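Local atomic coordinates of halogenase (Chondromyces crocatus, PDB entry 3E1T), a protein that probably uses reduced FAD, oxygen and chloride to chlorinate an aromatic precursor in the biosynthesis of the chondrochlorens. Residues V182-V190 with Y359-D367; A214-Y222 with S231-E239. One frame throughout, in Å; residues are numbered along the deposited sequence.

Interaction 1 (V182-V190 with Y359-D367); sequences VYSRFFQNV and YQFLVAFYD
An aromatic cluster of F186, F187, Y359 and Y366 joins the loop between strands 181-183 and 189-197 to one side of helix 340-368. F187 is its hub: with CG anti to the carbonyl carbon (chi1 -59°), its ring reaches the helix and turns its edge to the faces of two tyrosines two helical turns apart. F187 CE2 stands 3.5 Å from Y359 CE1, the ring planes at 86°, and F187 CE1 lies 3.7 Å from Y366 CE1. Between them F187 CZ abuts L362 CB at 3.7 Å. F186 sets its ring edge against Y366, its CE2 3.7 Å from Y366 CB, while V363 CG1 sits over one face in a CH-pi contact. The polar link is short: S184 OG donates to Y359 OH at 2.5 Å, and that hydroxyl also bonds Q463 O. S184 OG in turn weakly accepts F186 N and F187 N, which ties the turn to the tyrosine. With a phenylalanine in place of Y359, S184 OG would probably be left without its acceptor and Q463 O without the hydroxyl it meets. F187 centres an inverse gamma turn, and the whole is a buried aromatic cluster packing a turn on a helix.

Interaction 2 (A214-Y222 with S231-E239); sequences AFQDGWFWY and SVGAVVSRE
S231 OG takes the indole N-H of W221 at 2.9 Å from NE1, nearly straight (171°) and in the ring plane, and is also hydrogen-bonded to E48 OE2. The NE1 bond holds the rotation of an indole that touches FAD, and E48, as second shell, probably positions the hydroxyl that receives it. W221 CG lies between its backbone N and carbonyl carbon (chi1 78°), which folds the ring back across the neighbouring strand: G233 CA sits over the six-membered ring, 3.5 Å from its centroid. A side chain on G233 would run into W221 CZ2, so glycine suits the position. Strands 218-224 and 229-237 form an antiparallel beta hairpin within a larger mixed sheet, and W219 with V235 and W221 with G233 are its hydrogen-bonded pairs here. V235 N to W219 O is the shortest of these bonds at 2.7 Å. W219, W221 and V235 share one face of the sheet. V235 CB lies over the five-membered ring of W219, and its CG2 divides itself between two indoles, 3.7 Å from both W219 CZ2 and W221 CZ3. On the other face A234 CB covers the F220 ring, 3.7 Å from CE1, while V232 CG2 packs beside Y222 CD1; helix 260-266 meets this side through I262 and L266. At the far end water 1 accepts from S237 N and donates to D217 O, linking the type I turn F215 to G218 to the end of strand 229-237. S237, the N-cap of helix 238-241, bonds A240 N through OG, and D217 forms a salt bridge with R258.

How the interactions relate
Interaction 2 is nested along the chain inside the loop closed by interaction 1, and their centres lie 14 Å apart. They meet directly where Y366 OH and W219 NE1 come within 2.8 Å, a probable hydrogen bond from the hairpin to the helix; Y366 OH also bonds D309 OD2. The second junction is in the sheet, where strands 189-197 and 229-237 are neighbours: V190 N is 2.9 Å from V236 O, and N189 CB packs on that same oxygen at 3.4 Å. Both contacts approach the flavin. W221 touches FAD, about 4 Å away at its nearest, whereas the side chain of N189 remains about 8 Å from it.

Interaction 1 (V182-V190 with Y359-D367)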
loop_
_atom_site.group_PDB
_atom_site.type_symbol
_atom_site.label_atom_id
_atom_site.label_comp_id
_atom_site.label_asym_id
_atom_site.label_seq_id
_atom_site.Cartn_x
_atom_site.Cartn_y
_atom_site.Cartn_z
ATOM N N VAL A 182 -8.463 9.529 -9.125
ATOM C CA VAL A 182 -8.577 10.858 -8.518
ATOM C C VAL A 182 -7.468 11.006 -7.464
ATOM O O VAL A 182 -7.406 10.222 -6.538
ATOM C CB VAL A 182 -9.985 11.036 -7.864
ATOM C CG1 VAL A 182 -10.083 12.326 -7.067
ATOM C CG2 VAL A 182 -11.096 11.009 -8.953
ATOM N N TYR A 183 -6.583 11.984 -7.646
ATOM C CA TYR A 183 -5.471 12.213 -6.733
ATOM C C TYR A 183 -5.882 12.962 -5.465
ATOM O O TYR A 183 -6.700 13.875 -5.512
ATOM C CB TYR A 183 -4.315 12.931 -7.459
ATOM C CG TYR A 183 -3.767 12.115 -8.597
ATOM C CD1 TYR A 183 -2.747 11.188 -8.382
ATOM C CD2 TYR A 183 -4.291 12.236 -9.887
ATOM C CE1 TYR A 183 -2.241 10.409 -9.428
ATOM C CE2 TYR A 183 -3.785 11.458 -10.948
ATOM C CZ TYR A 183 -2.767 10.548 -10.699
ATOM O OH TYR A 183 -2.254 9.779 -11.717
ATOM N N SER A 184 -5.330 12.534 -4.334
ATOM C CA SER A 184 -5.471 13.238 -3.064
ATOM C C SER A 184 -4.631 14.492 -3.064
ATOM O O SER A 184 -3.457 14.446 -3.425
ATOM C CB SER A 184 -4.986 12.360 -1.920
ATOM O OG SER A 184 -4.847 13.129 -0.725
ATOM N N ARG A 185 -5.215 15.603 -2.622
ATOM C CA ARG A 185 -4.443 16.842 -2.469
ATOM C C ARG A 185 -3.631 16.894 -1.157
ATOM O O ARG A 185 -2.680 17.669 -1.029
ATOM C CB ARG A 185 -5.356 18.063 -2.615
ATOM C CG ARG A 185 -5.991 18.135 -3.989
ATOM C CD ARG A 185 -6.772 19.428 -4.229
ATOM N NE ARG A 185 -7.972 19.163 -5.031
ATOM C CZ ARG A 185 -7.995 18.952 -6.349
ATOM N NH1 ARG A 185 -6.875 18.978 -7.068
ATOM N NH2 ARG A 185 -9.155 18.711 -6.954
ATOM N N PHE A 186 -3.990 16.052 -0.197
ATOM C CA PHE A 186 -3.278 15.996 1.079
ATOM C C PHE A 186 -1.917 15.324 0.962
ATOM O O PHE A 186 -0.920 15.868 1.410
ATOM C CB PHE A 186 -4.111 15.286 2.147
ATOM C CG PHE A 186 -3.554 15.448 3.544
ATOM C CD1 PHE A 186 -3.862 16.575 4.298
ATOM C CD2 PHE A 186 -2.698 14.488 4.085
ATOM C CE1 PHE A 186 -3.332 16.740 5.583
ATOM C CE2 PHE A 186 -2.155 14.638 5.358
ATOM C CZ PHE A 186 -2.479 15.772 6.114
ATOM N N PHE A 187 -1.892 14.117 0.392
ATOM C CA PHE A 187 -0.669 13.337 0.274
ATOM C C PHE A 187 0.065 13.657 -1.029
ATOM O O PHE A 187 0.409 12.766 -1.804
ATOM C CB PHE A 187 -0.982 11.837 0.399
ATOM C CG PHE A 187 -1.647 11.466 1.705
ATOM C CD1 PHE A 187 -0.903 11.373 2.877
ATOM C CD2 PHE A 187 -3.010 11.250 1.764
ATOM C CE1 PHE A 187 -1.511 11.051 4.086
ATOM C CE2 PHE A 187 -3.629 10.912 2.961
ATOM C CZ PHE A 187 -2.860 10.799 4.128
ATOM N N GLN A 188 0.319 14.944 -1.243
ATOM C CA GLN A 188 0.983 15.434 -2.444
ATOM C C GLN A 188 2.487 15.418 -2.200
ATOM O O GLN A 188 3.133 16.468 -2.074
ATOM C CB GLN A 188 0.487 16.845 -2.755
ATOM C CG GLN A 188 0.638 17.279 -4.202
ATOM C CD GLN A 188 -0.192 18.518 -4.507
ATOM O OE1 GLN A 188 -1.424 18.494 -4.409
ATOM N NE2 GLN A 188 0.481 19.615 -4.852
ATOM N N ASN A 189 3.026 14.203 -2.119
ATOM C CA ASN A 189 4.391 13.970 -1.690
ATOM C C ASN A 189 5.153 13.205 -2.763
ATOM O O ASN A 189 4.543 12.562 -3.627
ATOM C CB ASN A 189 4.421 13.141 -0.397
ATOM C CG ASN A 189 3.467 13.650 0.678
ATOM O OD1 ASN A 189 2.969 12.863 1.496
ATOM N ND2 ASN A 189 3.229 14.958 0.706
ATOM N N VAL A 190 6.480 13.293 -2.709
ATOM C CA VAL A 190 7.354 12.480 -3.529
ATOM C C VAL A 190 8.317 11.725 -2.614
ATOM O O VAL A 190 8.829 12.289 -1.641
ATOM C CB VAL A 190 8.137 13.325 -4.561
ATOM C CG1 VAL A 190 7.175 14.043 -5.490
ATOM C CG2 VAL A 190 9.021 14.332 -3.857
ATOM N N TYR A 359 -6.695 6.068 5.360
ATOM C CA TYR A 359 -6.679 7.446 4.885
ATOM C C TYR A 359 -6.943 8.413 6.038
ATOM O O TYR A 359 -6.179 9.345 6.269
ATOM C CB TYR A 359 -7.705 7.684 3.755
ATOM C CG TYR A 359 -7.459 9.000 3.002
ATOM C CD1 TYR A 359 -6.743 9.011 1.812
ATOM C CD2 TYR A 359 -7.912 10.228 3.505
ATOM C CE1 TYR A 359 -6.497 10.193 1.126
ATOM C CE2 TYR A 359 -7.672 11.426 2.818
ATOM C CZ TYR A 359 -6.957 11.395 1.630
ATOM O OH TYR A 359 -6.698 12.550 0.924
ATOM N N GLN A 360 -8.035 8.168 6.747
ATOM C CA GLN A 360 -8.474 9.002 7.846
ATOM C C GLN A 360 -7.431 9.076 8.933
ATOM O O GLN A 360 -7.122 10.161 9.422
ATOM C CB GLN A 360 -9.784 8.466 8.419
ATOM C CG GLN A 360 -10.959 8.801 7.557
ATOM C CD GLN A 360 -11.293 10.263 7.642
ATOM O OE1 GLN A 360 -11.894 10.708 8.622
ATOM N NE2 GLN A 360 -10.907 11.025 6.630
ATOM N N PHE A 361 -6.885 7.925 9.308
ATOM C CA PHE A 361 -5.905 7.886 10.372
ATOM C C PHE A 361 -4.598 8.569 9.984
ATOM O O PHE A 361 -3.954 9.198 10.835
ATOM C CB PHE A 361 -5.641 6.454 10.811
ATOM C CG PHE A 361 -4.565 6.335 11.848
ATOM C CD1 PHE A 361 -4.779 6.800 13.148
ATOM C CD2 PHE A 361 -3.339 5.790 11.528
ATOM C CE1 PHE A 361 -3.776 6.710 14.106
ATOM C CE2 PHE A 361 -2.333 5.695 12.478
ATOM C CZ PHE A 361 -2.556 6.151 13.772
ATOM N N LEU A 362 -4.190 8.432 8.717
ATOM C CA LEU A 362 -2.927 9.023 8.273
ATOM C C LEU A 362 -2.987 10.544 8.179
ATOM O O LEU A 362 -1.976 11.193 8.421
ATOM C CB LEU A 362 -2.433 8.425 6.955
ATOM C CG LEU A 362 -2.001 6.944 6.897
ATOM C CD1 LEU A 362 -1.133 6.744 5.661
ATOM C CD2 LEU A 362 -1.273 6.442 8.119
ATOM N N VAL A 363 -4.139 11.097 7.780
ATOM C CA VAL A 363 -4.365 12.555 7.795
ATOM C C VAL A 363 -4.150 13.043 9.242
ATOM O O VAL A 363 -3.352 13.954 9.476
ATOM C CB VAL A 363 -5.787 12.980 7.255
ATOM C CG1 VAL A 363 -6.064 14.503 7.495
ATOM C CG2 VAL A 363 -5.948 12.672 5.760
ATOM N N ALA A 364 -4.824 12.416 10.211
ATOM C CA ALA A 364 -4.642 12.794 11.625
ATOM C C ALA A 364 -3.199 12.581 12.125
ATOM O O ALA A 364 -2.694 13.388 12.913
ATOM C CB ALA A 364 -5.667 12.078 12.536
ATOM N N PHE A 365 -2.533 11.521 11.647
ATOM C CA PHE A 365 -1.148 11.238 12.031
ATOM C C PHE A 365 -0.161 12.275 11.491
ATOM O O PHE A 365 0.742 12.712 12.217
ATOM C CB PHE A 365 -0.718 9.825 11.613
ATOM C CG PHE A 365 0.552 9.366 12.267
ATOM C CD1 PHE A 365 0.580 9.053 13.629
ATOM C CD2 PHE A 365 1.725 9.257 11.543
ATOM C CE1 PHE A 365 1.756 8.633 14.240
ATOM C CE2 PHE A 365 2.898 8.829 12.155
ATOM C CZ PHE A 365 2.907 8.524 13.506
ATOM N N TYR A 366 -0.312 12.647 10.218
ATOM C CA TYR A 366 0.442 13.767 9.654
ATOM C C TYR A 366 0.194 15.077 10.435
ATOM O O TYR A 366 1.131 15.823 10.711
ATOM C CB TYR A 366 0.075 13.970 8.187
ATOM C CG TYR A 366 0.964 13.237 7.203
ATOM C CD1 TYR A 366 0.815 11.876 6.976
ATOM C CD2 TYR A 366 1.960 13.917 6.499
ATOM C CE1 TYR A 366 1.646 11.198 6.046
ATOM C CE2 TYR A 366 2.768 13.264 5.581
ATOM C CZ TYR A 366 2.597 11.900 5.356
ATOM O OH TYR A 366 3.421 11.255 4.460
ATOM N N ASP A 367 -1.072 15.331 10.769
ATOM C CA ASP A 367 -1.497 16.499 11.560
ATOM C C ASP A 367 -0.835 16.573 12.939
ATOM O O ASP A 367 -0.586 17.657 13.432
ATOM C CB ASP A 367 -3.027 16.529 11.706
ATOM C CG ASP A 367 -3.534 17.728 12.543
ATOM O OD1 ASP A 367 -3.892 18.780 11.963
ATOM O OD2 ASP A 367 -3.575 17.609 13.787
#

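Interaction 2 (A214-Y222 with S231-E239)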
loop_
_atom_site.group_PDB
_atom_site.type_symbol
_atom_site.label_atom_id
_atom_site.label_comp_id
_atom_site.label_asym_id
_atom_site.label_seq_id
_atom_site.Cartn_x
_atom_site.Cartn_y
_atom_site.Cartn_z
ATOM N N ALA A 214 10.485 12.144 11.236
ATOM C CA ALA A 214 10.165 13.460 10.701
ATOM C C ALA A 214 11.341 14.432 10.827
ATOM O O ALA A 214 12.078 14.408 11.821
ATOM C CB ALA A 214 8.946 14.015 11.409
ATOM N N PHE A 215 11.530 15.262 9.805
ATOM C CA PHE A 215 12.482 16.378 9.856
ATOM C C PHE A 215 11.845 17.597 9.197
ATOM O O PHE A 215 10.633 17.594 8.957
ATOM C CB PHE A 215 13.835 16.008 9.245
ATOM C CG PHE A 215 13.822 15.829 7.748
ATOM C CD1 PHE A 215 14.525 16.716 6.929
ATOM C CD2 PHE A 215 13.144 14.762 7.158
ATOM C CE1 PHE A 215 14.552 16.556 5.558
ATOM C CE2 PHE A 215 13.159 14.588 5.769
ATOM C CZ PHE A 215 13.861 15.488 4.969
ATOM N N GLN A 216 12.620 18.645 8.914
ATOM C CA GLN A 216 11.987 19.913 8.527
ATOM C C GLN A 216 11.249 19.855 7.191
ATOM O O GLN A 216 10.273 20.580 6.992
ATOM C CB GLN A 216 12.972 21.085 8.521
ATOM C CG GLN A 216 12.246 22.420 8.549
ATOM C CD GLN A 216 13.155 23.606 8.672
ATOM O OE1 GLN A 216 12.981 24.427 9.577
ATOM N NE2 GLN A 216 14.127 23.726 7.756
ATOM N N ASP A 217 11.740 19.029 6.270
ATOM C CA ASP A 217 11.200 18.989 4.900
ATOM C C ASP A 217 10.372 17.726 4.595
ATOM O O ASP A 217 9.991 17.486 3.442
ATOM C CB ASP A 217 12.330 19.159 3.875
ATOM C CG ASP A 217 12.786 20.613 3.725
ATOM O OD1 ASP A 217 12.226 21.508 4.382
ATOM O OD2 ASP A 217 13.695 20.862 2.916
ATOM N N GLY A 218 10.079 16.933 5.618
ATOM C CA GLY A 218 9.314 15.697 5.422
ATOM C C GLY A 218 9.687 14.641 6.419
ATOM O O GLY A 218 9.883 14.940 7.595
ATOM N N TRP A 219 9.786 13.398 5.962
ATOM C CA TRP A 219 10.139 12.303 6.854
ATOM C C TRP A 219 10.875 11.184 6.138
ATOM O O TRP A 219 10.785 11.052 4.920
ATOM C CB TRP A 219 8.908 11.764 7.617
ATOM C CG TRP A 219 7.836 11.144 6.748
ATOM C CD1 TRP A 219 6.843 11.801 6.083
ATOM C CD2 TRP A 219 7.640 9.745 6.482
ATOM N NE1 TRP A 219 6.046 10.900 5.407
ATOM C CE2 TRP A 219 6.517 9.635 5.629
ATOM C CE3 TRP A 219 8.317 8.582 6.860
ATOM C CZ2 TRP A 219 6.055 8.405 5.148
ATOM C CZ3 TRP A 219 7.855 7.354 6.391
ATOM C CH2 TRP A 219 6.731 7.276 5.542
ATOM N N PHE A 220 11.613 10.394 6.914
ATOM C CA PHE A 220 12.391 9.273 6.402
ATOM C C PHE A 220 11.797 7.952 6.858
ATOM O O PHE A 220 11.273 7.852 7.973
ATOM C CB PHE A 220 13.825 9.346 6.938
ATOM C CG PHE A 220 14.781 10.069 6.052
ATOM C CD1 PHE A 220 15.406 9.406 5.000
ATOM C CD2 PHE A 220 15.094 11.401 6.295
ATOM C CE1 PHE A 220 16.312 10.071 4.173
ATOM C CE2 PHE A 220 15.993 12.085 5.486
ATOM C CZ PHE A 220 16.616 11.421 4.423
ATOM N N TRP A 221 11.872 6.938 6.005
ATOM C CA TRP A 221 11.773 5.560 6.481
ATOM C C TRP A 221 13.153 4.915 6.478
ATOM O O TRP A 221 14.042 5.329 5.722
ATOM C CB TRP A 221 10.764 4.725 5.681
ATOM C CG TRP A 221 11.239 4.233 4.327
ATOM C CD1 TRP A 221 12.089 3.190 4.081
ATOM C CD2 TRP A 221 10.842 4.737 3.037
ATOM N NE1 TRP A 221 12.275 3.030 2.722
ATOM C CE2 TRP A 221 11.511 3.958 2.060
ATOM C CE3 TRP A 221 10.005 5.782 2.615
ATOM C CZ2 TRP A 221 11.360 4.184 0.688
ATOM C CZ3 TRP A 221 9.842 6.000 1.247
ATOM C CH2 TRP A 221 10.529 5.206 0.296
ATOM N N TYR A 222 13.316 3.902 7.325
ATOM C CA TYR A 222 14.599 3.220 7.547
ATOM C C TYR A 222 14.243 1.778 7.870
ATOM O O TYR A 222 13.853 1.467 8.990
ATOM C CB TYR A 222 15.351 3.855 8.723
ATOM C CG TYR A 222 16.778 3.348 8.949
ATOM C CD1 TYR A 222 17.861 3.989 8.355
ATOM C CD2 TYR A 222 17.042 2.255 9.783
ATOM C CE1 TYR A 222 19.173 3.551 8.564
ATOM C CE2 TYR A 222 18.376 1.803 10.010
ATOM C CZ TYR A 222 19.425 2.458 9.391
ATOM O OH TYR A 222 20.739 2.056 9.583
ATOM N N SER A 231 16.860 -0.287 3.503
ATOM C CA SER A 231 16.089 0.584 2.605
ATOM C C SER A 231 15.878 1.924 3.284
ATOM O O SER A 231 15.450 1.971 4.430
ATOM C CB SER A 231 14.732 -0.050 2.300
ATOM O OG SER A 231 13.870 0.872 1.654
ATOM N N VAL A 232 16.183 3.012 2.592
ATOM C CA VAL A 232 16.110 4.339 3.194
ATOM C C VAL A 232 15.496 5.328 2.214
ATOM O O VAL A 232 15.999 5.520 1.095
ATOM C CB VAL A 232 17.499 4.869 3.666
ATOM C CG1 VAL A 232 17.345 6.233 4.353
ATOM C CG2 VAL A 232 18.176 3.874 4.636
ATOM N N GLY A 233 14.420 5.974 2.647
ATOM C CA GLY A 233 13.687 6.869 1.767
ATOM C C GLY A 233 13.243 8.134 2.448
ATOM O O GLY A 233 12.828 8.101 3.612
ATOM N N ALA A 234 13.357 9.243 1.723
ATOM C CA ALA A 234 12.845 10.539 2.163
ATOM C C ALA A 234 11.530 10.817 1.434
ATOM O O ALA A 234 11.450 10.691 0.200
ATOM C CB ALA A 234 13.849 11.625 1.875
ATOM N N VAL A 235 10.498 11.124 2.215
ATOM C CA VAL A 235 9.186 11.489 1.691
ATOM C C VAL A 235 9.084 13.006 1.914
ATOM O O VAL A 235 9.012 13.468 3.059
ATOM C CB VAL A 235 8.040 10.735 2.414
ATOM C CG1 VAL A 235 6.678 11.208 1.933
ATOM C CG2 VAL A 235 8.183 9.192 2.236
ATOM N N VAL A 236 9.125 13.763 0.817
ATOM C CA VAL A 236 9.143 15.229 0.856
ATOM C C VAL A 236 8.000 15.803 -0.014
ATOM O O VAL A 236 7.208 15.044 -0.568
ATOM C CB VAL A 236 10.554 15.778 0.455
ATOM C CG1 VAL A 236 11.643 15.276 1.438
ATOM C CG2 VAL A 236 10.934 15.378 -0.966
ATOM N N SER A 237 7.895 17.129 -0.107
ATOM C CA SER A 237 6.852 17.762 -0.906
ATOM C C SER A 237 7.070 17.545 -2.401
ATOM O O SER A 237 8.203 17.558 -2.885
ATOM C CB SER A 237 6.766 19.264 -0.612
ATOM O OG SER A 237 7.713 19.977 -1.402
ATOM N N ARG A 238 5.965 17.367 -3.122
ATOM C CA ARG A 238 5.971 17.327 -4.583
ATOM C C ARG A 238 6.712 18.527 -5.184
ATOM O O ARG A 238 7.391 18.397 -6.199
ATOM C CB ARG A 238 4.534 17.270 -5.122
ATOM C CG ARG A 238 4.455 16.866 -6.591
ATOM C CD ARG A 238 3.039 16.967 -7.183
ATOM N NE ARG A 238 2.979 16.257 -8.463
ATOM C CZ ARG A 238 3.333 16.781 -9.635
ATOM N NH1 ARG A 238 3.758 18.036 -9.711
ATOM N NH2 ARG A 238 3.260 16.050 -10.739
ATOM N N GLU A 239 6.578 19.688 -4.546
ATOM C CA GLU A 239 7.231 20.928 -5.005
ATOM C C GLU A 239 8.757 20.854 -4.920
ATOM O O GLU A 239 9.461 21.377 -5.788
ATOM C CB GLU A 239 6.720 22.133 -4.212
ATOM C CG GLU A 239 5.257 22.478 -4.469
ATOM C CD GLU A 239 4.305 21.389 -4.000
ATOM O OE1 GLU A 239 4.336 21.046 -2.794
ATOM O OE2 GLU A 239 3.528 20.873 -4.843
HETATM O O HOH W 1 9.780 19.173 1.238
#